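Long-range contacts in integral membrane indolylacetylinositol arabinosyltransferase EmbC (PDB 7BVE), which probably transfers arabinose units in the membrane during construction of the mycobacterial cell wall arabinan, and is bound here by the drug ethambutol: residues 41-46 / 1055-1060; 850-855 / 919-924. One frame throughout, in Å; residues are numbered along the deposited sequence.

In the fold
From the N terminus, the chain passes through helix 14-32 and then lays down strand 38-46, the first half of contact 1. Its partner, 1055-1060, arrives only near the C terminus, so contact 1 closes a loop of 1008 residues that takes in all the predicted membrane-spanning helices from 217 onward. Within that loop lies contact 2, where 850-855 pairs with 919-924 and closes a much shorter one, 63 residues; the two loops nest and do not cross. Contact 1 ties the concanavalin-like region to the C-terminal region, whereas contact 2 is internal to the latter. Their centres stand 65 Å apart and their nearest atoms about 52 Å, so neither touches the other.

Contact 1 (41-46 / 1055-1060); sequences TTAELN and LDLGTA
With CG beside the backbone N in Asn-46 and Asp-1056 (chi1 -67° and -66°), the amide of the first and the carboxylate of the second swing together across the strands. Asn-46 ND2 donates a hydrogen bond to Asp-1056 OD2 at 3.0 Å, noticeably bent at the hydrogen but nearly along the C-O axis of the carboxylate, with the two planes 47° apart. The same ND2 gives a bond of 3.2 Å to Glu-44 OE2, which it reaches from above that carboxylate plane. One amide thus donates to two acids, while its OD1 bonds to Ser-201; sharing the donor would be expected to ease the proximity of the acids, whose atoms Glu-44 OE2 and Asp-1056 OD2 lie 4.7 Å apart.

The backbones run antiparallel. Glu-44 with Asp-1056 is a hydrogen-bonded pair, the firmer of its bonds running from Asp-1056 N to Glu-44 O at 3.2 Å and close to straight; the return bond is weak. Ala-43 with Leu-1057 is the neighbouring non-hydrogen-bonded pair, and beyond it Gly-1058 N reaches Thr-42 O at 2.9 Å. On the face carrying Ala-43 and Leu-1057, one branch of the leucine, CD2, lies 3.8 Å from Ala-43 CB. Further along, Leu-45 CD1 and Leu-1055 CD2 touch more loosely, at 4.2 Å.

On its other side strand 38-46 bonds to strand 201-203 and the residue after it, Leu-45 with Ala-202 and Ala-43 with Ile-204. The pairing is that of an antiparallel beta sheet whose outermost strand within the chain, 1056-1062, comes from the C-terminal region and extends the sheet of the concanavalin-like domain.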
ATOM      1  N   THR A  41      33.706 -24.050 -23.078  1.00 18.36           N
ATOM      2  CA  THR A  41      33.322 -24.667 -24.345  1.00 18.36           C
ATOM      3  C   THR A  41      32.868 -23.553 -25.278  1.00 18.36           C
ATOM      4  O   THR A  41      31.804 -22.964 -25.074  1.00 18.36           O
ATOM      5  CB  THR A  41      32.217 -25.702 -24.158  1.00 18.36           C
ATOM      6  OG1 THR A  41      32.666 -26.727 -23.269  1.00 18.36           O
ATOM      7  CG2 THR A  41      31.859 -26.336 -25.483  1.00 18.36           C
ATOM      8  N   THR A  42      33.675 -23.265 -26.293  1.00 21.93           N
ATOM      9  CA  THR A  42      33.381 -22.181 -27.217  1.00 21.93           C
ATOM     10  C   THR A  42      32.480 -22.670 -28.341  1.00 21.93           C
ATOM     11  O   THR A  42      32.663 -23.770 -28.861  1.00 21.93           O
ATOM     12  CB  THR A  42      34.673 -21.619 -27.801  1.00 21.93           C
ATOM     13  OG1 THR A  42      35.352 -22.653 -28.520  1.00 21.93           O
ATOM     14  CG2 THR A  42      35.580 -21.107 -26.704  1.00 21.93           C
ATOM     15  N   ALA A  43      31.519 -21.836 -28.733  1.00 15.92           N
ATOM     16  CA  ALA A  43      30.510 -22.217 -29.714  1.00 15.92           C
ATOM     17  C   ALA A  43      30.189 -21.024 -30.596  1.00 15.92           C
ATOM     18  O   ALA A  43      29.758 -19.987 -30.092  1.00 15.92           O
ATOM     19  CB  ALA A  43      29.244 -22.714 -29.021  1.00 15.92           C
ATOM     20  N   GLU A  44      30.382 -21.166 -31.905  1.00 19.81           N
ATOM     21  CA  GLU A  44      30.039 -20.105 -32.836  1.00 19.81           C
ATOM     22  C   GLU A  44      29.110 -20.624 -33.924  1.00 19.81           C
ATOM     23  O   GLU A  44      29.012 -21.827 -34.170  1.00 19.81           O
ATOM     24  CB  GLU A  44      31.268 -19.482 -33.493  1.00 19.81           C
ATOM     25  CG  GLU A  44      31.973 -20.381 -34.464  1.00 19.81           C
ATOM     26  CD  GLU A  44      33.116 -19.681 -35.153  1.00 19.81           C
ATOM     27  OE1 GLU A  44      33.344 -18.490 -34.860  1.00 19.81           O
ATOM     28  OE2 GLU A  44      33.783 -20.319 -35.994  1.00 19.81           O
ATOM     29  N   LEU A  45      28.445 -19.684 -34.585  1.00 17.15           N
ATOM     30  CA  LEU A  45      27.446 -19.957 -35.614  1.00 17.15           C
ATOM     31  C   LEU A  45      27.933 -19.409 -36.946  1.00 17.15           C
ATOM     32  O   LEU A  45      27.941 -18.194 -37.153  1.00 17.15           O
ATOM     33  CB  LEU A  45      26.111 -19.332 -35.229  1.00 17.15           C
ATOM     34  CG  LEU A  45      24.972 -19.410 -36.240  1.00 17.15           C
ATOM     35  CD1 LEU A  45      24.622 -20.844 -36.536  1.00 17.15           C
ATOM     36  CD2 LEU A  45      23.765 -18.654 -35.721  1.00 17.15           C
ATOM     37  N   ASN A  46      28.329 -20.295 -37.849  1.00 20.01           N
ATOM     38  CA  ASN A  46      28.680 -19.935 -39.215  1.00 20.01           C
ATOM     39  C   ASN A  46      27.505 -20.317 -40.103  1.00 20.01           C
ATOM     40  O   ASN A  46      27.164 -21.498 -40.190  1.00 20.01           O
ATOM     41  CB  ASN A  46      29.947 -20.662 -39.652  1.00 20.01           C
ATOM     42  CG  ASN A  46      31.172 -20.214 -38.883  1.00 20.01           C
ATOM     43  OD1 ASN A  46      31.378 -19.023 -38.664  1.00 20.01           O
ATOM     44  ND2 ASN A  46      31.991 -21.169 -38.464  1.00 20.01           N
ATOM     45  N   LEU A1055      26.324 -26.053 -34.387  1.00 26.48           N
ATOM     46  CA  LEU A1055      27.327 -25.148 -33.861  1.00 26.48           C
ATOM     47  C   LEU A1055      28.707 -25.783 -33.944  1.00 26.48           C
ATOM     48  O   LEU A1055      28.866 -26.996 -33.789  1.00 26.48           O
ATOM     49  CB  LEU A1055      27.009 -24.786 -32.416  1.00 26.48           C
ATOM     50  CG  LEU A1055      25.635 -24.174 -32.175  1.00 26.48           C
ATOM     51  CD1 LEU A1055      25.473 -23.840 -30.711  1.00 26.48           C
ATOM     52  CD2 LEU A1055      25.413 -22.964 -33.041  1.00 26.48           C
ATOM     53  N   ASP A1056      29.708 -24.950 -34.188  1.00 30.36           N
ATOM     54  CA  ASP A1056      31.088 -25.398 -34.293  1.00 30.36           C
ATOM     55  C   ASP A1056      31.754 -25.238 -32.934  1.00 30.36           C
ATOM     56  O   ASP A1056      32.026 -24.115 -32.501  1.00 30.36           O
ATOM     57  CB  ASP A1056      31.828 -24.606 -35.365  1.00 30.36           C
ATOM     58  CG  ASP A1056      31.286 -24.870 -36.750  1.00 30.36           C
ATOM     59  OD1 ASP A1056      30.780 -25.984 -36.987  1.00 30.36           O
ATOM     60  OD2 ASP A1056      31.353 -23.964 -37.604  1.00 30.36           O
ATOM     61  N   LEU A1057      32.022 -26.359 -32.273  1.00 27.93           N
ATOM     62  CA  LEU A1057      32.468 -26.374 -30.889  1.00 27.93           C
ATOM     63  C   LEU A1057      33.987 -26.395 -30.788  1.00 27.93           C
ATOM     64  O   LEU A1057      34.692 -26.877 -31.676  1.00 27.93           O
ATOM     65  CB  LEU A1057      31.881 -27.576 -30.151  1.00 27.93           C
ATOM     66  CG  LEU A1057      30.365 -27.546 -30.006  1.00 27.93           C
ATOM     67  CD1 LEU A1057      29.872 -28.847 -29.428  1.00 27.93           C
ATOM     68  CD2 LEU A1057      29.952 -26.398 -29.134  1.00 27.93           C
ATOM     69  N   GLY A1058      34.481 -25.858 -29.676  1.00 28.51           N
ATOM     70  CA  GLY A1058      35.899 -25.844 -29.379  1.00 28.51           C
ATOM     71  C   GLY A1058      36.165 -25.959 -27.893  1.00 28.51           C
ATOM     72  O   GLY A1058      35.241 -26.211 -27.119  1.00 28.51           O
ATOM     73  N   THR A1059      37.415 -25.785 -27.476  1.00 30.02           N
ATOM     74  CA  THR A1059      37.763 -25.855 -26.064  1.00 30.02           C
ATOM     75  C   THR A1059      38.838 -24.818 -25.781  1.00 30.02           C
ATOM     76  O   THR A1059      39.854 -24.770 -26.476  1.00 30.02           O
ATOM     77  CB  THR A1059      38.258 -27.255 -25.676  1.00 30.02           C
ATOM     78  OG1 THR A1059      37.257 -28.226 -26.002  1.00 30.02           O
ATOM     79  CG2 THR A1059      38.546 -27.340 -24.189  1.00 30.02           C
ATOM     80  N   ALA A1060      38.605 -23.987 -24.767  1.00 18.22           N
ATOM     81  CA  ALA A1060      39.550 -22.950 -24.387  1.00 18.22           C
ATOM     82  C   ALA A1060      39.735 -22.944 -22.881  1.00 18.22           C
ATOM     83  O   ALA A1060      38.761 -23.057 -22.134  1.00 18.22           O
ATOM     84  CB  ALA A1060      39.079 -21.575 -24.850  1.00 18.22           C
TER

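Contact 2 (850-855 / 919-924); sequences WYRLPD and EATQIR
Ala-920 opens the touching part of 919-924 with a loose apolar approach to Leu-853, but the first firm link comes at Thr-921, whose O accepts Leu-853 N at 2.9 Å. Its CG2 lies at the edge of the Arg-852 guanidinium, in plane, 3.5 Å from NH2. Thr-921 and Gln-922 both make backbone hydrogen bonds to Ala-881 of the same chain, just before helix 883-887, forming a classic beta bulge.

Gln-922 and Arg-852 form the non-hydrogen-bonded pair. The glutamine side chain, extended beyond CG (chi2 177°), crosses that of Trp-850 at about a right angle, with OE1 beside the root of the indole, 3.8 Å from Trp-850 CB. Its NE2 stands 3.2 Å from Arg-852 NH2, but both are donors, so no bond joins them; NH2 has a long, weak ion pair with Asp-883.

Ile-923 makes both bonds of an antiparallel hydrogen-bonded pair with Tyr-851: Ile-923 O takes Tyr-851 N at 2.9 Å, and Ile-923 N returns a bond to Tyr-851 O. CG2 of Ile-923 packs 3.7 Å from Leu-853 CD1.

Arg-924 lies over one face of the Trp-850 indole. Its CB makes a CH-pi contact 4.1 Å from the centroid of the six-membered ring, CD sits over the middle of the indole, and a bend at chi3 (71°) sets the guanidinium so that Trp-850 CZ2 lies over one of its faces, near the rim. The indole gives the arginine an apolar surface to lie along, while its polar end turns to Gln-879 and, weakly, Asn-889, so a charged residue can be buried here.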
ATOM      1  N   TRP A 850     -34.025 -25.602 -36.823  1.00 52.59           N
ATOM      2  CA  TRP A 850     -34.009 -26.778 -35.966  1.00 52.59           C
ATOM      3  C   TRP A 850     -32.793 -27.623 -36.315  1.00 52.59           C
ATOM      4  O   TRP A 850     -32.579 -27.951 -37.485  1.00 52.59           O
ATOM      5  CB  TRP A 850     -35.295 -27.585 -36.120  1.00 52.59           C
ATOM      6  CG  TRP A 850     -36.493 -26.872 -35.599  1.00 52.59           C
ATOM      7  CD1 TRP A 850     -37.434 -26.220 -36.330  1.00 52.59           C
ATOM      8  CD2 TRP A 850     -36.870 -26.711 -34.225  1.00 52.59           C
ATOM      9  NE1 TRP A 850     -38.385 -25.677 -35.500  1.00 52.59           N
ATOM     10  CE2 TRP A 850     -38.057 -25.964 -34.202  1.00 52.59           C
ATOM     11  CE3 TRP A 850     -36.320 -27.135 -33.013  1.00 52.59           C
ATOM     12  CZ2 TRP A 850     -38.702 -25.630 -33.019  1.00 52.59           C
ATOM     13  CZ3 TRP A 850     -36.964 -26.801 -31.841  1.00 52.59           C
ATOM     14  CH2 TRP A 850     -38.139 -26.057 -31.852  1.00 52.59           C
ATOM     15  N   TYR A 851     -31.994 -27.962 -35.309  1.00 44.45           N
ATOM     16  CA  TYR A 851     -30.795 -28.768 -35.491  1.00 44.45           C
ATOM     17  C   TYR A 851     -31.012 -30.158 -34.919  1.00 44.45           C
ATOM     18  O   TYR A 851     -31.467 -30.297 -33.784  1.00 44.45           O
ATOM     19  CB  TYR A 851     -29.587 -28.126 -34.821  1.00 44.45           C
ATOM     20  CG  TYR A 851     -29.117 -26.864 -35.481  1.00 44.45           C
ATOM     21  CD1 TYR A 851     -28.417 -26.910 -36.675  1.00 44.45           C
ATOM     22  CD2 TYR A 851     -29.339 -25.630 -34.896  1.00 44.45           C
ATOM     23  CE1 TYR A 851     -27.973 -25.764 -37.280  1.00 44.45           C
ATOM     24  CE2 TYR A 851     -28.896 -24.476 -35.495  1.00 44.45           C
ATOM     25  CZ  TYR A 851     -28.214 -24.551 -36.685  1.00 44.45           C
ATOM     26  OH  TYR A 851     -27.767 -23.406 -37.290  1.00 44.45           O
ATOM     27  N   ARG A 852     -30.668 -31.173 -35.703  1.00 48.78           N
ATOM     28  CA  ARG A 852     -30.800 -32.556 -35.272  1.00 48.78           C
ATOM     29  C   ARG A 852     -29.781 -32.880 -34.184  1.00 48.78           C
ATOM     30  O   ARG A 852     -28.611 -32.504 -34.272  1.00 48.78           O
ATOM     31  CB  ARG A 852     -30.596 -33.483 -36.469  1.00 48.78           C
ATOM     32  CG  ARG A 852     -30.763 -34.950 -36.185  1.00 48.78           C
ATOM     33  CD  ARG A 852     -32.200 -35.299 -35.953  1.00 48.78           C
ATOM     34  NE  ARG A 852     -33.002 -35.176 -37.166  1.00 48.78           N
ATOM     35  CZ  ARG A 852     -34.327 -35.194 -37.193  1.00 48.78           C
ATOM     36  NH1 ARG A 852     -34.973 -35.077 -38.339  1.00 48.78           N
ATOM     37  NH2 ARG A 852     -35.006 -35.325 -36.065  1.00 48.78           N
ATOM     38  N   LEU A 853     -30.237 -33.588 -33.135  1.00 41.98           N
ATOM     39  CA  LEU A 853     -29.361 -34.054 -32.066  1.00 41.98           C
ATOM     40  C   LEU A 853     -28.920 -35.495 -32.309  1.00 41.98           C
ATOM     41  O   LEU A 853     -29.684 -36.298 -32.854  1.00 41.98           O
ATOM     42  CB  LEU A 853     -30.035 -33.966 -30.692  1.00 41.98           C
ATOM     43  CG  LEU A 853     -30.175 -32.591 -30.063  1.00 41.98           C
ATOM     44  CD1 LEU A 853     -31.010 -32.696 -28.820  1.00 41.98           C
ATOM     45  CD2 LEU A 853     -28.811 -32.084 -29.710  1.00 41.98           C
ATOM     46  N   PRO A 854     -27.700 -35.852 -31.923  1.00 50.59           N
ATOM     47  CA  PRO A 854     -27.174 -37.190 -32.209  1.00 50.59           C
ATOM     48  C   PRO A 854     -27.710 -38.231 -31.232  1.00 50.59           C
ATOM     49  O   PRO A 854     -28.551 -37.956 -30.382  1.00 50.59           O
ATOM     50  CB  PRO A 854     -25.664 -37.016 -32.027  1.00 50.59           C
ATOM     51  CG  PRO A 854     -25.426 -35.557 -32.072  1.00 50.59           C
ATOM     52  CD  PRO A 854     -26.633 -34.956 -31.459  1.00 50.59           C
ATOM     53  N   ASP A 855     -27.187 -39.446 -31.369  1.00 65.46           N
ATOM     54  CA  ASP A 855     -27.451 -40.501 -30.407  1.00 65.46           C
ATOM     55  C   ASP A 855     -26.734 -40.181 -29.096  1.00 65.46           C
ATOM     56  O   ASP A 855     -25.758 -39.430 -29.059  1.00 65.46           O
ATOM     57  CB  ASP A 855     -26.999 -41.851 -30.967  1.00 65.46           C
ATOM     58  CG  ASP A 855     -27.598 -43.032 -30.223  1.00 65.46           C
ATOM     59  OD1 ASP A 855     -28.388 -42.815 -29.280  1.00 65.46           O
ATOM     60  OD2 ASP A 855     -27.272 -44.183 -30.581  1.00 65.46           O
ATOM     61  N   GLU A 919     -35.508 -37.038 -24.032  1.00 53.80           N
ATOM     62  CA  GLU A 919     -36.504 -37.191 -25.079  1.00 53.80           C
ATOM     63  C   GLU A 919     -36.408 -36.107 -26.139  1.00 53.80           C
ATOM     64  O   GLU A 919     -37.145 -36.161 -27.128  1.00 53.80           O
ATOM     65  CB  GLU A 919     -37.919 -37.200 -24.487  1.00 53.80           C
ATOM     66  CG  GLU A 919     -38.411 -35.850 -23.982  1.00 53.80           C
ATOM     67  CD  GLU A 919     -38.106 -35.604 -22.516  1.00 53.80           C
ATOM     68  OE1 GLU A 919     -37.274 -36.331 -21.940  1.00 53.80           O
ATOM     69  OE2 GLU A 919     -38.709 -34.676 -21.936  1.00 53.80           O
ATOM     70  N   ALA A 920     -35.528 -35.126 -25.958  1.00 49.56           N
ATOM     71  CA  ALA A 920     -35.383 -34.063 -26.938  1.00 49.56           C
ATOM     72  C   ALA A 920     -34.647 -34.572 -28.165  1.00 49.56           C
ATOM     73  O   ALA A 920     -33.771 -35.436 -28.079  1.00 49.56           O
ATOM     74  CB  ALA A 920     -34.634 -32.880 -26.344  1.00 49.56           C
ATOM     75  N   THR A 921     -35.012 -34.028 -29.320  1.00 47.49           N
ATOM     76  CA  THR A 921     -34.457 -34.522 -30.570  1.00 47.49           C
ATOM     77  C   THR A 921     -33.897 -33.371 -31.392  1.00 47.49           C
ATOM     78  O   THR A 921     -32.913 -33.532 -32.118  1.00 47.49           O
ATOM     79  CB  THR A 921     -35.534 -35.283 -31.347  1.00 47.49           C
ATOM     80  OG1 THR A 921     -36.103 -36.290 -30.500  1.00 47.49           O
ATOM     81  CG2 THR A 921     -34.952 -35.965 -32.575  1.00 47.49           C
ATOM     82  N   GLN A 922     -34.514 -32.196 -31.275  1.00 47.93           N
ATOM     83  CA  GLN A 922     -34.181 -31.050 -32.107  1.00 47.93           C
ATOM     84  C   GLN A 922     -34.038 -29.825 -31.219  1.00 47.93           C
ATOM     85  O   GLN A 922     -34.849 -29.622 -30.315  1.00 47.93           O
ATOM     86  CB  GLN A 922     -35.262 -30.808 -33.161  1.00 47.93           C
ATOM     87  CG  GLN A 922     -35.479 -31.980 -34.094  1.00 47.93           C
ATOM     88  CD  GLN A 922     -36.588 -31.746 -35.073  1.00 47.93           C
ATOM     89  OE1 GLN A 922     -37.195 -30.682 -35.089  1.00 47.93           O
ATOM     90  NE2 GLN A 922     -36.885 -32.753 -35.882  1.00 47.93           N
ATOM     91  N   ILE A 923     -33.009 -29.017 -31.465  1.00 41.87           N
ATOM     92  CA  ILE A 923     -32.783 -27.805 -30.693  1.00 41.87           C
ATOM     93  C   ILE A 923     -32.801 -26.598 -31.627  1.00 41.87           C
ATOM     94  O   ILE A 923     -32.830 -26.726 -32.850  1.00 41.87           O
ATOM     95  CB  ILE A 923     -31.472 -27.845 -29.889  1.00 41.87           C
ATOM     96  CG1 ILE A 923     -30.271 -27.934 -30.816  1.00 41.87           C
ATOM     97  CG2 ILE A 923     -31.462 -29.006 -28.940  1.00 41.87           C
ATOM     98  CD1 ILE A 923     -28.964 -27.739 -30.110  1.00 41.87           C
ATOM     99  N   ARG A 924     -32.757 -25.411 -31.024  1.00 46.01           N
ATOM    100  CA  ARG A 924     -32.871 -24.163 -31.766  1.00 46.01           C
ATOM    101  C   ARG A 924     -32.310 -23.039 -30.912  1.00 46.01           C
ATOM    102  O   ARG A 924     -32.577 -22.987 -29.711  1.00 46.01           O
ATOM    103  CB  ARG A 924     -34.332 -23.886 -32.133  1.00 46.01           C
ATOM    104  CG  ARG A 924     -34.536 -22.681 -33.026  1.00 46.01           C
ATOM    105  CD  ARG A 924     -35.976 -22.545 -33.479  1.00 46.01           C
ATOM    106  NE  ARG A 924     -36.880 -22.131 -32.419  1.00 46.01           N
ATOM    107  CZ  ARG A 924     -38.202 -22.078 -32.551  1.00 46.01           C
ATOM    108  NH1 ARG A 924     -38.776 -22.417 -33.693  1.00 46.01           N
ATOM    109  NH2 ARG A 924     -38.956 -21.692 -31.530  1.00 46.01           N
TER